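Local coordinates for protein copper induced nitroreductase D (Lactococcus lactis, PDB 4BNB) that binds flavin mononucleotide and, as a member of the nitroreductase family, probably reduces nitro compounds as an oxidoreductase, at residues Asn8-Tyr13 with Gly186-Met191; Ala54-Trp59 with Gly90-Phe95; Tyr13-Asn18 with Gln175-Ser180. All blocks are in the same frame, centred on the assembly; numbering follows the deposited sequence. Where two conformers were deposited one is given.

Contact 1: Asn8-Tyr13 with Gly186-Met191. With FMN (flavin mononucleotide), chain B; YHX (4-nitroquinoline 1-oxide), chain D.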
loop_
_atom_site.group_PDB
_atom_site.type_symbol
_atom_site.label_atom_id
_atom_site.label_comp_id
_atom_site.label_asym_id
_atom_site.label_seq_id
_atom_site.Cartn_x
_atom_site.Cartn_y
_atom_site.Cartn_z
ATOM N N ASN A 8 3.842 -10.459 -11.887
ATOM C CA ASN A 8 3.119 -11.726 -11.815
ATOM C C ASN A 8 1.798 -11.626 -11.059
ATOM O O ASN A 8 0.889 -12.426 -11.279
ATOM C CB ASN A 8 3.991 -12.807 -11.171
ATOM C CG ASN A 8 5.054 -13.341 -12.112
ATOM O OD1 ASN A 8 4.969 -13.163 -13.326
ATOM N ND2 ASN A 8 6.057 -14.009 -11.554
ATOM N N ARG A 9 1.696 -10.648 -10.161
ATOM C CA ARG A 9 0.463 -10.443 -9.406
ATOM C C ARG A 9 -0.581 -9.806 -10.307
ATOM O O ARG A 9 -0.350 -8.741 -10.876
ATOM C CB ARG A 9 0.695 -9.543 -8.192
ATOM C CG ARG A 9 -0.561 -9.323 -7.344
ATOM C CD ARG A 9 -0.701 -7.875 -6.888
ATOM N NE ARG A 9 -0.582 -6.958 -8.015
ATOM C CZ ARG A 9 -1.571 -6.653 -8.848
ATOM N NH1 ARG A 9 -2.781 -7.177 -8.680
ATOM N NH2 ARG A 9 -1.351 -5.818 -9.852
ATOM N N ARG A 10 -1.728 -10.462 -10.436
ATOM C CA ARG A 10 -2.818 -9.931 -11.240
ATOM C C ARG A 10 -4.157 -10.253 -10.593
ATOM O O ARG A 10 -4.260 -11.147 -9.753
ATOM C CB ARG A 10 -2.785 -10.509 -12.658
ATOM C CG ARG A 10 -1.561 -10.117 -13.483
ATOM C CD ARG A 10 -1.536 -8.633 -13.833
ATOM N NE ARG A 10 -2.756 -8.211 -14.516
ATOM C CZ ARG A 10 -3.020 -8.429 -15.799
ATOM N NH1 ARG A 10 -2.151 -9.070 -16.568
ATOM N NH2 ARG A 10 -4.166 -8.009 -16.314
ATOM N N THR A 11 -5.180 -9.513 -10.998
ATOM C CA THR A 11 -6.542 -9.800 -10.595
ATOM C C THR A 11 -7.025 -11.029 -11.353
ATOM O O THR A 11 -7.078 -11.031 -12.584
ATOM C CB THR A 11 -7.463 -8.600 -10.879
ATOM O OG1 THR A 11 -7.161 -7.546 -9.956
ATOM C CG2 THR A 11 -8.930 -8.984 -10.741
ATOM N N ILE A 12 -7.338 -12.080 -10.603
ATOM C CA ILE A 12 -7.845 -13.326 -11.164
ATOM C C ILE A 12 -9.225 -13.589 -10.586
ATOM O O ILE A 12 -9.366 -13.813 -9.382
ATOM C CB ILE A 12 -6.929 -14.513 -10.805
ATOM C CG1 ILE A 12 -5.496 -14.254 -11.284
ATOM C CG2 ILE A 12 -7.478 -15.810 -11.388
ATOM C CD1 ILE A 12 -5.344 -14.184 -12.792
ATOM N N TYR A 13 -10.241 -13.557 -11.441
ATOM C CA TYR A 13 -11.616 -13.763 -10.993
ATOM C C TYR A 13 -12.011 -15.238 -11.016
ATOM O O TYR A 13 -12.818 -15.681 -10.198
ATOM C CB TYR A 13 -12.587 -12.940 -11.843
ATOM C CG TYR A 13 -12.471 -11.451 -11.605
ATOM C CD1 TYR A 13 -12.732 -10.909 -10.353
ATOM C CD2 TYR A 13 -12.107 -10.588 -12.630
ATOM C CE1 TYR A 13 -12.628 -9.549 -10.126
ATOM C CE2 TYR A 13 -12.001 -9.224 -12.412
ATOM C CZ TYR A 13 -12.263 -8.712 -11.158
ATOM O OH TYR A 13 -12.162 -7.356 -10.934
ATOM N N GLY A 186 -7.228 -10.833 -17.375
ATOM C CA GLY A 186 -7.655 -10.130 -18.569
ATOM C C GLY A 186 -6.579 -9.192 -19.080
ATOM O O GLY A 186 -5.477 -9.130 -18.534
ATOM N N GLU A 187 -6.904 -8.458 -20.138
ATOM C CA GLU A 187 -5.996 -7.460 -20.687
ATOM C C GLU A 187 -5.938 -6.247 -19.766
ATOM O O GLU A 187 -6.916 -5.928 -19.086
ATOM C CB GLU A 187 -6.466 -7.038 -22.076
ATOM C CG GLU A 187 -6.312 -8.118 -23.132
ATOM C CD GLU A 187 -7.003 -7.762 -24.434
ATOM O OE1 GLU A 187 -7.542 -6.638 -24.542
ATOM O OE2 GLU A 187 -7.006 -8.609 -25.351
ATOM N N LYS A 188 -4.788 -5.579 -19.737
ATOM C CA LYS A 188 -4.619 -4.386 -18.914
ATOM C C LYS A 188 -3.761 -3.347 -19.627
ATOM O O LYS A 188 -2.734 -3.675 -20.219
ATOM C CB LYS A 188 -3.989 -4.742 -17.563
ATOM C CG LYS A 188 -3.817 -3.542 -16.645
ATOM C CD LYS A 188 -3.395 -3.942 -15.237
ATOM C CE LYS A 188 -1.983 -4.498 -15.206
ATOM N NZ LYS A 188 -1.438 -4.521 -13.819
ATOM N N THR A 189 -4.187 -2.091 -19.559
ATOM C CA THR A 189 -3.445 -0.997 -20.172
ATOM C C THR A 189 -2.659 -0.215 -19.126
ATOM O O THR A 189 -2.890 -0.357 -17.922
ATOM C CB THR A 189 -4.381 -0.025 -20.916
ATOM O OG1 THR A 189 -5.334 0.525 -20.001
ATOM C CG2 THR A 189 -5.116 -0.743 -22.040
ATOM N N PHE A 190 -1.725 0.604 -19.599
ATOM C CA PHE A 190 -0.906 1.442 -18.734
ATOM C C PHE A 190 -0.884 2.869 -19.270
ATOM O O PHE A 190 -0.926 3.080 -20.486
ATOM C CB PHE A 190 0.532 0.911 -18.677
ATOM C CG PHE A 190 0.640 -0.517 -18.215
ATOM C CD1 PHE A 190 0.546 -1.562 -19.120
ATOM C CD2 PHE A 190 0.848 -0.814 -16.879
ATOM C CE1 PHE A 190 0.648 -2.876 -18.700
ATOM C CE2 PHE A 190 0.953 -2.126 -16.453
ATOM C CZ PHE A 190 0.852 -3.156 -17.362
ATOM N N MET A 191 -0.829 3.838 -18.361
ATOM C CA MET A 191 -0.607 5.238 -18.713
ATOM C C MET A 191 0.687 5.452 -19.479
ATOM O O MET A 191 1.597 4.630 -19.434
ATOM C CB MET A 191 -0.463 6.079 -17.449
ATOM C CG MET A 191 -1.722 6.420 -16.718
ATOM S SD MET A 191 -1.259 7.486 -15.346
ATOM C CE MET A 191 -0.786 8.977 -16.211
HETATM N N1 FMN B . -11.162 -5.250 -8.094
HETATM C C2 FMN B . -12.575 -5.738 -7.916
HETATM O O2 FMN B . -12.988 -6.591 -8.627
HETATM N N3 FMN B . -13.408 -5.162 -6.898
HETATM C C4 FMN B . -12.940 -4.169 -6.071
HETATM O O4 FMN B . -13.614 -3.753 -5.184
HETATM C C4A FMN B . -11.563 -3.687 -6.246
HETATM N N5 FMN B . -11.108 -2.757 -5.512
HETATM C C5A FMN B . -9.641 -2.415 -5.562
HETATM C C6 FMN B . -9.074 -1.447 -4.537
HETATM C C7 FMN B . -7.789 -1.141 -4.547
HETATM C C7M FMN B . -7.240 -0.162 -3.514
HETATM C C8 FMN B . -6.862 -1.764 -5.596
HETATM C C8M FMN B . -5.374 -1.435 -5.560
HETATM C C9 FMN B . -7.352 -2.602 -6.504
HETATM C C9A FMN B . -8.837 -2.954 -6.497
HETATM N N10 FMN B . -9.387 -3.855 -7.479
HETATM C C10 FMN B . -10.699 -4.294 -7.312
HETATM C "C1'" FMN B . -8.546 -4.451 -8.501
HETATM C "C2'" FMN B . -8.142 -3.398 -9.533
HETATM O "O2'" FMN B . -9.224 -3.097 -10.373
HETATM C "C3'" FMN B . -6.972 -3.973 -10.329
HETATM O "O3'" FMN B . -5.906 -4.119 -9.430
HETATM C "C4'" FMN B . -6.556 -3.053 -11.481
HETATM O "O4'" FMN B . -7.542 -3.042 -12.480
HETATM C "C5'" FMN B . -5.238 -3.554 -12.075
HETATM O "O5'" FMN B . -5.388 -4.873 -12.535
HETATM P P FMN B . -4.458 -6.092 -11.936
HETATM O O1P FMN B . -3.048 -5.713 -12.045
HETATM O O2P FMN B . -4.831 -6.331 -10.359
HETATM O O3P FMN B . -4.773 -7.439 -12.823
HETATM O O01 YHX D . -16.674 -14.246 -11.521
HETATM N N02 YHX D . -16.569 -13.066 -10.991
HETATM O O03 YHX D . -16.759 -12.947 -9.793
HETATM C C04 YHX D . -16.229 -11.959 -11.843
HETATM C C05 YHX D . -15.939 -12.244 -13.186
HETATM C C06 YHX D . -15.599 -11.222 -14.074
HETATM N N07 YHX D . -15.544 -9.952 -13.659
HETATM O O08 YHX D . -15.226 -9.015 -14.497
HETATM C C09 YHX D . -15.822 -9.624 -12.351
HETATM C C10 YHX D . -16.161 -10.573 -11.425
HETATM C C11 YHX D . -16.432 -10.144 -10.084
HETATM C C12 YHX D . -16.352 -8.796 -9.734
HETATM C C13 YHX D . -16.005 -7.841 -10.688
HETATM C C14 YHX D . -15.738 -8.243 -11.990
HETATM O O HOH W 1 -2.462 -9.736 -19.438
HETATM O O HOH W 2 -7.650 -9.495 -14.739
#
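R10 of 8-13 and G186 of 186-191 meet where two loops without regular backbone structure, one following helix 2-8 and one following strand 170-181, pass each other. The direct link is R10 NH2 to G186 O at 2.8 Å; it is bent, with an N-H...O angle of 145°, and the donor stands above the carbonyl plane. Two waters widen the junction: one accepts from R10 NH1 and donates to G186 O, the other donates to T11 O and accepts from G186 N. G186 O is thus gripped by both the guanidinium and a water.

The R10 chain, folded at chi2 and chi3, turns its guanidinium so that NE gives a bond of 2.7 Å to FMN O3P while NH2 faces G186. K188 crosses this group: its CE lies over one guanidinium face, offset toward the rim, and its NZ ends 2.7 Å from FMN O1P. R9 approaches the phosphate edge-on, with NH1 bonded to O2P at a nearly straight 173° and NH2 bonded to O1P at 2.8 Å. The 4.2 Å between R9 NH2 and K188 NZ follows from their sharing O1P, whose negative charge probably offsets theirs. T11 adds two donors, its backbone N reaching O3P and its OG1 reaching O2P.

Farther along, Y13 OH donates to FMN O2 at 2.6 Å, while 4-nitroquinoline 1-oxide lies against one face of the Y13 ring, with C09 over its centre, 3.6 Å above the plane. P37 and N41 of the second subunit pack on R9 and K188 respectively. Together the two loops form the cationic FMN phosphate site, set beside the dimer interface as in other nitroreductases.

Contact 2: Ala54-Trp59 with Gly90-Phe95. With YHX (4-nitroquinoline 1-oxide), chain D.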
loop_
_atom_site.group_PDB
_atom_site.type_symbol
_atom_site.label_atom_id
_atom_site.label_comp_id
_atom_site.label_asym_id
_atom_site.label_seq_id
_atom_site.Cartn_x
_atom_site.Cartn_y
_atom_site.Cartn_z
ATOM N N ALA A 54 -15.970 -22.048 6.393
ATOM C CA ALA A 54 -16.058 -20.629 6.719
ATOM C C ALA A 54 -16.125 -19.792 5.447
ATOM O O ALA A 54 -16.816 -18.776 5.394
ATOM C CB ALA A 54 -14.873 -20.204 7.572
ATOM N N GLN A 55 -15.396 -20.225 4.426
ATOM C CA GLN A 55 -15.432 -19.582 3.118
ATOM C C GLN A 55 -16.843 -19.690 2.524
ATOM O O GLN A 55 -17.389 -18.707 2.025
ATOM C CB GLN A 55 -14.379 -20.217 2.200
ATOM C CG GLN A 55 -14.574 -19.994 0.701
ATOM C CD GLN A 55 -14.284 -18.574 0.260
ATOM O OE1 GLN A 55 -13.964 -17.708 1.070
ATOM N NE2 GLN A 55 -14.392 -18.330 -1.041
ATOM N N ASP A 56 -17.440 -20.876 2.596
ATOM C CA ASP A 56 -18.812 -21.052 2.134
ATOM C C ASP A 56 -19.761 -20.143 2.914
ATOM O O ASP A 56 -20.639 -19.501 2.338
ATOM C CB ASP A 56 -19.257 -22.506 2.300
ATOM C CG ASP A 56 -18.511 -23.458 1.384
ATOM O OD1 ASP A 56 -17.915 -22.994 0.392
ATOM O OD2 ASP A 56 -18.541 -24.679 1.652
ATOM N N LYS A 57 -19.576 -20.090 4.228
ATOM C CA LYS A 57 -20.475 -19.337 5.094
ATOM C C LYS A 57 -20.433 -17.841 4.801
ATOM O O LYS A 57 -21.471 -17.183 4.751
ATOM C CB LYS A 57 -20.140 -19.589 6.565
ATOM C CG LYS A 57 -21.017 -18.797 7.527
ATOM C CD LYS A 57 -20.782 -19.188 8.979
ATOM C CE LYS A 57 -21.282 -20.591 9.269
ATOM N NZ LYS A 57 -21.224 -20.914 10.721
ATOM N N LEU A 58 -19.234 -17.302 4.611
ATOM C CA LEU A 58 -19.095 -15.877 4.350
ATOM C C LEU A 58 -19.974 -15.470 3.176
ATOM O O LEU A 58 -20.769 -14.537 3.274
ATOM C CB LEU A 58 -17.637 -15.517 4.053
ATOM C CG LEU A 58 -17.401 -14.064 3.624
ATOM C CD1 LEU A 58 -17.852 -13.097 4.710
ATOM C CD2 LEU A 58 -15.940 -13.825 3.267
ATOM N N TRP A 59 -19.838 -16.181 2.066
ATOM C CA TRP A 59 -20.479 -15.765 0.827
ATOM C C TRP A 59 -21.957 -16.147 0.746
ATOM O O TRP A 59 -22.773 -15.359 0.274
ATOM C CB TRP A 59 -19.679 -16.289 -0.368
ATOM C CG TRP A 59 -18.339 -15.626 -0.414
ATOM C CD1 TRP A 59 -17.149 -16.137 0.019
ATOM C CD2 TRP A 59 -18.064 -14.301 -0.878
ATOM N NE1 TRP A 59 -16.147 -15.212 -0.159
ATOM C CE2 TRP A 59 -16.684 -14.078 -0.709
ATOM C CE3 TRP A 59 -18.851 -13.284 -1.426
ATOM C CZ2 TRP A 59 -16.075 -12.880 -1.070
ATOM C CZ3 TRP A 59 -18.244 -12.097 -1.787
ATOM C CH2 TRP A 59 -16.870 -11.905 -1.608
ATOM N N GLY A 90 -18.860 -17.166 -7.899
ATOM C CA GLY A 90 -17.471 -17.153 -8.326
ATOM C C GLY A 90 -16.514 -16.838 -7.189
ATOM O O GLY A 90 -15.402 -17.363 -7.138
ATOM N N PHE A 91 -16.938 -15.967 -6.278
ATOM C CA PHE A 91 -16.148 -15.666 -5.093
ATOM C C PHE A 91 -16.161 -16.855 -4.138
ATOM O O PHE A 91 -15.127 -17.246 -3.600
ATOM C CB PHE A 91 -16.699 -14.425 -4.385
ATOM C CG PHE A 91 -16.580 -13.164 -5.192
ATOM C CD1 PHE A 91 -15.452 -12.918 -5.961
ATOM C CD2 PHE A 91 -17.597 -12.224 -5.184
ATOM C CE1 PHE A 91 -15.344 -11.756 -6.703
ATOM C CE2 PHE A 91 -17.493 -11.063 -5.924
ATOM C CZ PHE A 91 -16.368 -10.831 -6.686
ATOM N N LYS A 92 -17.338 -17.436 -3.937
ATOM C CA LYS A 92 -17.470 -18.582 -3.049
ATOM C C LYS A 92 -16.644 -19.761 -3.551
ATOM O O LYS A 92 -16.085 -20.517 -2.757
ATOM C CB LYS A 92 -18.935 -18.997 -2.928
ATOM C CG LYS A 92 -19.143 -20.239 -2.081
ATOM C CD LYS A 92 -20.581 -20.717 -2.133
ATOM C CE LYS A 92 -20.701 -22.133 -1.603
ATOM N NZ LYS A 92 -22.048 -22.707 -1.860
ATOM N N ALA A 93 -16.566 -19.909 -4.870
ATOM C CA ALA A 93 -15.894 -21.055 -5.477
ATOM C C ALA A 93 -14.392 -21.056 -5.197
ATOM O O ALA A 93 -13.727 -22.080 -5.357
ATOM C CB ALA A 93 -16.152 -21.080 -6.974
ATOM N N ALA A 94 -13.865 -19.906 -4.788
ATOM C CA ALA A 94 -12.454 -19.785 -4.442
ATOM C C ALA A 94 -12.111 -20.614 -3.205
ATOM O O ALA A 94 -12.997 -21.120 -2.514
ATOM C CB ALA A 94 -12.101 -18.327 -4.212
ATOM N N PHE A 95 -10.818 -20.744 -2.929
ATOM C CA PHE A 95 -10.353 -21.533 -1.794
ATOM C C PHE A 95 -10.599 -20.823 -0.464
ATOM O O PHE A 95 -10.943 -21.456 0.535
ATOM C CB PHE A 95 -8.863 -21.851 -1.940
ATOM C CG PHE A 95 -8.326 -22.707 -0.837
ATOM C CD1 PHE A 95 -8.497 -24.080 -0.868
ATOM C CD2 PHE A 95 -7.660 -22.143 0.237
ATOM C CE1 PHE A 95 -8.015 -24.872 0.148
ATOM C CE2 PHE A 95 -7.176 -22.932 1.258
ATOM C CZ PHE A 95 -7.350 -24.297 1.212
HETATM O O01 YHX D . -16.674 -14.246 -11.521
HETATM N N02 YHX D . -16.569 -13.066 -10.991
HETATM O O03 YHX D . -16.759 -12.947 -9.793
HETATM C C04 YHX D . -16.229 -11.959 -11.843
HETATM C C05 YHX D . -15.939 -12.244 -13.186
HETATM C C06 YHX D . -15.599 -11.222 -14.074
HETATM N N07 YHX D . -15.544 -9.952 -13.659
HETATM O O08 YHX D . -15.226 -9.015 -14.497
HETATM C C09 YHX D . -15.822 -9.624 -12.351
HETATM C C10 YHX D . -16.161 -10.573 -11.425
HETATM C C11 YHX D . -16.432 -10.144 -10.084
HETATM C C12 YHX D . -16.352 -8.796 -9.734
HETATM C C13 YHX D . -16.005 -7.841 -10.688
HETATM C C14 YHX D . -15.738 -8.243 -11.990
#
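The aromatic part of this contact is W59 against F91. F91 CB sits 3.5 Å from the centroid of the W59 six-membered ring and only 3° off its normal, a CH-pi contact squarely over the face. The two rings meet obliquely, their planes 36° apart, with W59 CZ3 to F91 CD2 at 3.5 Å. L58 CD2 lies over the opposite indole face. At the far end of its ring from CB, F91 CZ lies 3.5 Å from C11 of 4-nitroquinoline 1-oxide.

Polar contact centres on Q55. Its CG is anti to the backbone N (chi1 161°) and the chain bends at chi2, which carries NE2 to the backbone carbonyls around K92. Its bond to K92 O is long (3.3 Å) and poorly directed, well above the carbonyl plane; NE2 also lies 2.9 Å from F91 O. OE1 bonds T97 OG1, which W59 NE1 also contacts by a hydrogen bond.

Aliphatic packing joins W59 CB to K92 CB, and the extended K92 chain crosses D56, CE passing 3.5 Å from OD1. The charges pair outside this crossing, K92 with D60 and D56 with R17.

Helix 52-72 thereby packs on helix 87-92 and the turn into strand 96-103, while W59 and A94 also rest on V177 of strand 170-181.

Contact 3: Tyr13-Asn18 with Gln175-Ser180. With YHX (4-nitroquinoline 1-oxide), chain D; FMN (flavin mononucleotide), chain B.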
loop_
_atom_site.group_PDB
_atom_site.type_symbol
_atom_site.label_atom_id
_atom_site.label_comp_id
_atom_site.label_asym_id
_atom_site.label_seq_id
_atom_site.Cartn_x
_atom_site.Cartn_y
_atom_site.Cartn_z
ATOM N N TYR A 13 -10.241 -13.557 -11.441
ATOM C CA TYR A 13 -11.616 -13.763 -10.993
ATOM C C TYR A 13 -12.011 -15.238 -11.016
ATOM O O TYR A 13 -12.818 -15.681 -10.198
ATOM C CB TYR A 13 -12.587 -12.940 -11.843
ATOM C CG TYR A 13 -12.471 -11.451 -11.605
ATOM C CD1 TYR A 13 -12.732 -10.909 -10.353
ATOM C CD2 TYR A 13 -12.107 -10.588 -12.630
ATOM C CE1 TYR A 13 -12.628 -9.549 -10.126
ATOM C CE2 TYR A 13 -12.001 -9.224 -12.412
ATOM C CZ TYR A 13 -12.263 -8.712 -11.158
ATOM O OH TYR A 13 -12.162 -7.356 -10.934
ATOM N N ALA A 14 -11.442 -15.991 -11.950
ATOM C CA ALA A 14 -11.741 -17.413 -12.076
ATOM C C ALA A 14 -10.854 -18.216 -11.134
ATOM O O ALA A 14 -9.717 -18.560 -11.472
ATOM C CB ALA A 14 -11.542 -17.870 -13.510
ATOM N N LEU A 15 -11.383 -18.511 -9.951
ATOM C CA LEU A 15 -10.616 -19.175 -8.905
ATOM C C LEU A 15 -11.241 -20.503 -8.487
ATOM O O LEU A 15 -12.463 -20.667 -8.518
ATOM C CB LEU A 15 -10.496 -18.260 -7.683
ATOM C CG LEU A 15 -9.722 -16.958 -7.904
ATOM C CD1 LEU A 15 -9.822 -16.065 -6.678
ATOM C CD2 LEU A 15 -8.267 -17.243 -8.243
ATOM N N GLY A 16 -10.388 -21.447 -8.097
ATOM C CA GLY A 16 -10.835 -22.741 -7.612
ATOM C C GLY A 16 -10.142 -23.139 -6.321
ATOM O O GLY A 16 -9.540 -22.304 -5.644
ATOM N N ARG A 17 -10.210 -24.425 -5.989
ATOM C CA ARG A 17 -9.723 -24.911 -4.701
ATOM C C ARG A 17 -8.607 -25.938 -4.854
ATOM O O ARG A 17 -8.349 -26.726 -3.946
ATOM C CB ARG A 17 -10.888 -25.494 -3.907
ATOM C CG ARG A 17 -12.019 -24.500 -3.747
ATOM C CD ARG A 17 -13.059 -24.956 -2.752
ATOM N NE ARG A 17 -14.013 -23.890 -2.475
ATOM C CZ ARG A 17 -15.061 -24.010 -1.667
ATOM N NH1 ARG A 17 -15.304 -25.157 -1.048
ATOM N NH2 ARG A 17 -15.872 -22.978 -1.481
ATOM N N ASN A 18 -7.935 -25.909 -6.000
ATOM C CA ASN A 18 -6.813 -26.800 -6.270
ATOM C C ASN A 18 -5.552 -26.251 -5.603
ATOM O O ASN A 18 -4.606 -25.830 -6.272
ATOM C CB ASN A 18 -6.623 -26.941 -7.783
ATOM C CG ASN A 18 -5.509 -27.900 -8.159
ATOM O OD1 ASN A 18 -5.164 -28.810 -7.403
ATOM N ND2 ASN A 18 -4.942 -27.701 -9.348
ATOM N N GLN A 175 -11.508 -7.376 1.175
ATOM C CA GLN A 175 -11.576 -8.831 1.218
ATOM C C GLN A 175 -10.872 -9.424 0.006
ATOM O O GLN A 175 -11.333 -9.276 -1.128
ATOM C CB GLN A 175 -13.028 -9.308 1.261
ATOM C CG GLN A 175 -13.851 -8.692 2.378
ATOM C CD GLN A 175 -14.465 -7.369 1.975
ATOM O OE1 GLN A 175 -15.166 -7.286 0.972
ATOM N NE2 GLN A 175 -14.196 -6.327 2.754
ATOM N N LEU A 176 -9.755 -10.095 0.256
ATOM C CA LEU A 176 -8.965 -10.693 -0.810
ATOM C C LEU A 176 -9.354 -12.156 -0.999
ATOM O O LEU A 176 -9.012 -13.015 -0.187
ATOM C CB LEU A 176 -7.474 -10.573 -0.492
ATOM C CG LEU A 176 -6.513 -10.938 -1.620
ATOM C CD1 LEU A 176 -6.590 -9.915 -2.745
ATOM C CD2 LEU A 176 -5.091 -11.050 -1.085
ATOM N N VAL A 177 -10.089 -12.420 -2.074
ATOM C CA VAL A 177 -10.505 -13.767 -2.434
ATOM C C VAL A 177 -9.372 -14.451 -3.191
ATOM O O VAL A 177 -8.793 -13.863 -4.101
ATOM C CB VAL A 177 -11.758 -13.728 -3.321
ATOM C CG1 VAL A 177 -12.239 -15.136 -3.637
ATOM C CG2 VAL A 177 -12.859 -12.922 -2.646
ATOM N N PHE A 178 -9.050 -15.683 -2.816
ATOM C CA PHE A 178 -7.883 -16.352 -3.379
ATOM C C PHE A 178 -8.094 -17.849 -3.600
ATOM O O PHE A 178 -8.934 -18.483 -2.957
ATOM C CB PHE A 178 -6.651 -16.111 -2.490
ATOM C CG PHE A 178 -6.651 -16.906 -1.213
ATOM C CD1 PHE A 178 -7.329 -16.452 -0.095
ATOM C CD2 PHE A 178 -5.960 -18.105 -1.131
ATOM C CE1 PHE A 178 -7.327 -17.183 1.083
ATOM C CE2 PHE A 178 -5.955 -18.841 0.043
ATOM C CZ PHE A 178 -6.641 -18.380 1.149
ATOM N N GLY A 179 -7.321 -18.407 -4.522
ATOM C CA GLY A 179 -7.407 -19.820 -4.830
ATOM C C GLY A 179 -6.588 -20.177 -6.050
ATOM O O GLY A 179 -5.732 -19.408 -6.490
ATOM N N SER A 180 -6.849 -21.357 -6.599
ATOM C CA SER A 180 -6.162 -21.806 -7.803
ATOM C C SER A 180 -6.634 -21.019 -9.021
ATOM O O SER A 180 -7.805 -20.658 -9.128
ATOM C CB SER A 180 -6.383 -23.304 -8.020
ATOM O OG SER A 180 -7.762 -23.629 -8.055
HETATM O O01 YHX D . -16.674 -14.246 -11.521
HETATM N N02 YHX D . -16.569 -13.066 -10.991
HETATM O O03 YHX D . -16.759 -12.947 -9.793
HETATM C C04 YHX D . -16.229 -11.959 -11.843
HETATM C C05 YHX D . -15.939 -12.244 -13.186
HETATM C C06 YHX D . -15.599 -11.222 -14.074
HETATM N N07 YHX D . -15.544 -9.952 -13.659
HETATM O O08 YHX D . -15.226 -9.015 -14.497
HETATM C C09 YHX D . -15.822 -9.624 -12.351
HETATM C C10 YHX D . -16.161 -10.573 -11.425
HETATM C C11 YHX D . -16.432 -10.144 -10.084
HETATM C C12 YHX D . -16.352 -8.796 -9.734
HETATM C C13 YHX D . -16.005 -7.841 -10.688
HETATM C C14 YHX D . -15.738 -8.243 -11.990
HETATM N N1 FMN B . -11.162 -5.250 -8.094
HETATM C C2 FMN B . -12.575 -5.738 -7.916
HETATM O O2 FMN B . -12.988 -6.591 -8.627
HETATM N N3 FMN B . -13.408 -5.162 -6.898
HETATM C C4 FMN B . -12.940 -4.169 -6.071
HETATM O O4 FMN B . -13.614 -3.753 -5.184
HETATM C C4A FMN B . -11.563 -3.687 -6.246
HETATM N N5 FMN B . -11.108 -2.757 -5.512
HETATM C C5A FMN B . -9.641 -2.415 -5.562
HETATM C C6 FMN B . -9.074 -1.447 -4.537
HETATM C C7 FMN B . -7.789 -1.141 -4.547
HETATM C C7M FMN B . -7.240 -0.162 -3.514
HETATM C C8 FMN B . -6.862 -1.764 -5.596
HETATM C C8M FMN B . -5.374 -1.435 -5.560
HETATM C C9 FMN B . -7.352 -2.602 -6.504
HETATM C C9A FMN B . -8.837 -2.954 -6.497
HETATM N N10 FMN B . -9.387 -3.855 -7.479
HETATM C C10 FMN B . -10.699 -4.294 -7.312
HETATM C "C1'" FMN B . -8.546 -4.451 -8.501
HETATM C "C2'" FMN B . -8.142 -3.398 -9.533
HETATM O "O2'" FMN B . -9.224 -3.097 -10.373
HETATM C "C3'" FMN B . -6.972 -3.973 -10.329
HETATM O "O3'" FMN B . -5.906 -4.119 -9.430
HETATM C "C4'" FMN B . -6.556 -3.053 -11.481
HETATM O "O4'" FMN B . -7.542 -3.042 -12.480
HETATM C "C5'" FMN B . -5.238 -3.554 -12.075
HETATM O "O5'" FMN B . -5.388 -4.873 -12.535
HETATM P P FMN B . -4.458 -6.092 -11.936
HETATM O O1P FMN B . -3.048 -5.713 -12.045
HETATM O O2P FMN B . -4.831 -6.331 -10.359
HETATM O O3P FMN B . -4.773 -7.439 -12.823
#
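L15 and G16 lie against G179 and S180 as a short antiparallel beta pairing, in which strand 15-16, which follows the loop of FMN-binding residues, pairs with the end of the long strand 170-181. The evidence is one bridge, G16 with S180, a hydrogen-bonded pair with CA atoms 4.8 Å apart. G16 N donates to S180 O at 2.9 Å and S180 N returns a bond to G16 O at 3.0 Å; the second is the more distorted, its donor standing 58° out of the carbonyl plane. Two CA-H...O contacts supplement them, L15 CA to S180 O at 3.2 Å and G179 CA to G16 O at 3.4 Å. The antiparallel pairing is local to G16 and S180, and the segments diverge around it, their end-to-end directions 59° apart.

Strand 170-181 also pairs with 96-103 and 145-150, so this bridge ties the N-terminal part of the chain to the antiparallel sheet of the nitroreductase fold. The backbones come close at the two glycines, where G179 CA approaches G16 O.

S180 OG sits between its backbone N and carbonyl carbon (chi1 55°), where it accepts from N18 N at 3.1 Å and also bonds E182. N18 CB packs against the same OG. The L15 side chain lies along the strand: CD1 reaches V177 O at 3.5 Å and has V177 CG1 as its apolar partner at 4.0 Å, whereas CD2 lies beside the carbonyl oxygens of G179 and S180. A94 and N148 also touch L15. The R17 guanidinium bonds two backbone acceptors, NH2 to K92 O and NE to A94 O.

Contact 1 is a surface contact, built from two loops and dominated by charge, water and the FMN phosphate; contacts 2 and 3 are partly buried, and rely respectively on helix packing and on backbone pairing at a sheet edge. Contacts 1 and 3 share Y13, their centres 15 Å apart, so one continuous segment leads from cofactor to sheet. Contacts 2 and 3 touch directly, their centres 9 Å apart: R17 of contact 3 bonds the backbone of contact 2 at K92 O, joining the two. Contacts 1 and 2 do not touch, yet Y13 and F91 both reach the same 4-nitroquinoline 1-oxide.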